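Local structure of ORF131 protein (Ralstonia metallidurans, 2WTP) at residues V103-G106 with L107-P110. The protein binds copper, apparently changing conformation on doing so, and as a CzcE-type protein probably contributes to heavy-metal resistance. Sequence-based numbering, arbitrary orientation.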
ATOM      1  N   VAL A 103      -6.445   9.382   5.409  1.00  8.16           N
ATOM      2  CA  VAL A 103      -7.302   9.282   6.594  1.00  8.01           C
ATOM      3  C   VAL A 103      -6.699   8.325   7.574  1.00  8.38           C
ATOM      4  O   VAL A 103      -6.036   7.356   7.145  1.00  8.38           O
ATOM      5  CB  VAL A 103      -8.767   8.890   6.152  1.00  9.15           C
ATOM      6  CG1 VAL A 103      -8.813   7.526   5.477  1.00 10.05           C
ATOM      7  CG2 VAL A 103      -9.718   8.941   7.385  1.00 10.07           C
ATOM      8  N   ASP A 104      -6.973   8.500   8.871  1.00  8.26           N
ATOM      9  CA  ASP A 104      -6.463   7.492   9.818  1.00  8.38           C
ATOM     10  C   ASP A 104      -7.275   6.242   9.772  1.00  8.10           C
ATOM     11  O   ASP A 104      -8.501   6.331   9.934  1.00  8.15           O
ATOM     12  CB  ASP A 104      -6.459   8.087  11.256  1.00 10.95           C
ATOM     13  CG  ASP A 104      -5.545   7.245  12.201  1.00 15.91           C
ATOM     14  OD1 ASP A 104      -5.904   6.126  12.555  1.00 14.51           O
ATOM     15  OD2 ASP A 104      -4.434   7.676  12.510  1.00 17.29           O
ATOM     16  N   LEU A 105      -6.643   5.059   9.682  1.00  8.23           N
ATOM     17  CA  LEU A 105      -7.411   3.815   9.583  1.00  8.21           C
ATOM     18  C   LEU A 105      -8.213   3.646  10.881  1.00 10.80           C
ATOM     19  O   LEU A 105      -9.237   2.940  10.883  1.00 11.17           O
ATOM     20  CB  LEU A 105      -6.384   2.681   9.443  1.00  8.75           C
ATOM     21  CG  LEU A 105      -6.984   1.270   9.145  1.00  9.58           C
ATOM     22  CD1 LEU A 105      -7.705   1.252   7.812  1.00  8.88           C
ATOM     23  CD2 LEU A 105      -5.844   0.176   9.266  1.00 11.00           C
ATOM     24  N   GLY A 106      -7.739   4.147  12.016  1.00  8.91           N
ATOM     25  CA  GLY A 106      -8.444   3.984  13.303  1.00 11.99           C
ATOM     26  C   GLY A 106      -9.791   4.699  13.340  1.00 12.55           C
ATOM     27  O   GLY A 106     -10.596   4.397  14.240  1.00 15.61           O
ATOM     28  N   LEU A 107     -10.019   5.629  12.431  1.00  8.89           N
ATOM     29  CA  LEU A 107     -11.327   6.299  12.326  1.00 11.31           C
ATOM     30  C   LEU A 107     -12.246   5.515  11.407  1.00  9.14           C
ATOM     31  O   LEU A 107     -13.452   5.482  11.618  1.00 11.63           O
ATOM     32  CB  LEU A 107     -11.177   7.744  11.808  1.00  9.99           C
ATOM     33  CG  LEU A 107     -10.303   8.475  12.820  1.00 13.45           C
ATOM     34  CD1 LEU A 107     -10.150   9.954  12.328  1.00 19.63           C
ATOM     35  CD2 LEU A 107     -10.927   8.533  14.258  1.00 15.99           C
ATOM     36  N   LEU A 108     -11.696   4.848  10.402  1.00 10.06           N
ATOM     37  CA  LEU A 108     -12.485   3.936   9.557  1.00  9.48           C
ATOM     38  C   LEU A 108     -12.921   2.688  10.276  1.00 11.76           C
ATOM     39  O   LEU A 108     -14.032   2.166  10.066  1.00 13.24           O
ATOM     40  CB  LEU A 108     -11.698   3.491   8.298  1.00  8.85           C
ATOM     41  CG  LEU A 108     -11.124   4.642   7.453  1.00 10.62           C
ATOM     42  CD1 LEU A 108     -10.544   4.050   6.205  1.00 10.92           C
ATOM     43  CD2 LEU A 108     -12.099   5.805   7.193  1.00 13.37           C
ATOM     44  N   MET A 109     -12.022   2.104  11.074  1.00 10.65           N
ATOM     45  CA  MET A 109     -12.283   0.773  11.682  1.00 10.48           C
ATOM     46  C   MET A 109     -11.778   0.730  13.149  1.00 12.16           C
ATOM     47  O   MET A 109     -10.725   0.151  13.467  1.00 13.35           O
ATOM     48  CB  MET A 109     -11.795  -0.367  10.830  1.00 15.59           C
ATOM     49  CG  MET A 109     -10.445  -0.217  10.313  1.00 16.36           C
ATOM     50  SD  MET A 109     -10.188  -1.506   8.961  1.00 15.34           S
ATOM     51  CE  MET A 109     -11.149  -1.057   7.541  1.00 16.43           C
ATOM     52  N   PRO A 110     -12.484   1.464  14.012  1.00 14.74           N
ATOM     53  CA  PRO A 110     -12.060   1.563  15.406  1.00 14.96           C
ATOM     54  C   PRO A 110     -12.051   0.207  16.122  1.00 17.97           C
ATOM     55  O   PRO A 110     -11.308   0.099  17.099  1.00 26.10           O
ATOM     56  CB  PRO A 110     -13.102   2.509  16.016  1.00 20.61           C
ATOM     57  CG  PRO A 110     -14.196   2.564  15.089  1.00 19.91           C
ATOM     58  CD  PRO A 110     -13.661   2.275  13.681  1.00 14.00           C
TER
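The forked ends of V103 and L108 meet tip to tip where a strand runs straight into a single turn of helix. L108 CD2 rests on V103 CG2 at 3.9 Å and also touches CG1, which its second methyl, CD1, meets as well, so the two forks close on each other methyl against methyl. L108 CB borders L105 O and its CG borders D104 O, where the chain passes from strand to helix. On another face, L105 and M109 cross at a slant. With M109 CG set between its own backbone N and carbonyl carbon (chi1 47°), the chain folds back over the turn: CG comes to 3.4 Å from L105 O, and SD reaches 3.9 Å from L105 CD1. L107 touches the turn mainly at its root, CB 3.6 Å from D104 O, while the P110 ring covers G106 O.

D104 is the N-cap. Its OD1 uses the anti lone pair to accept from G106 N (2.8 Å), and its backbone O takes L107 N from above the carbonyl plane, so one residue holds two amides of the first turn. The bond from M109 N to L105 O (2.9 Å) completes the turn, after which M109 leaves helical geometry.

A second hydrogen bond, from G117 N, fixes D104 OD1. The L107 side chain lies about 7 Å from a bound copper ion. The short helix follows strand 101-104, outermost in its three-stranded sheet within this chain, and is packed between larger elements: L107 meets A44 and L108 A48 of helix 37-49, L108 and M109 lie on W92 of strand 88-94, and L105 touches V120 of strand 119-123.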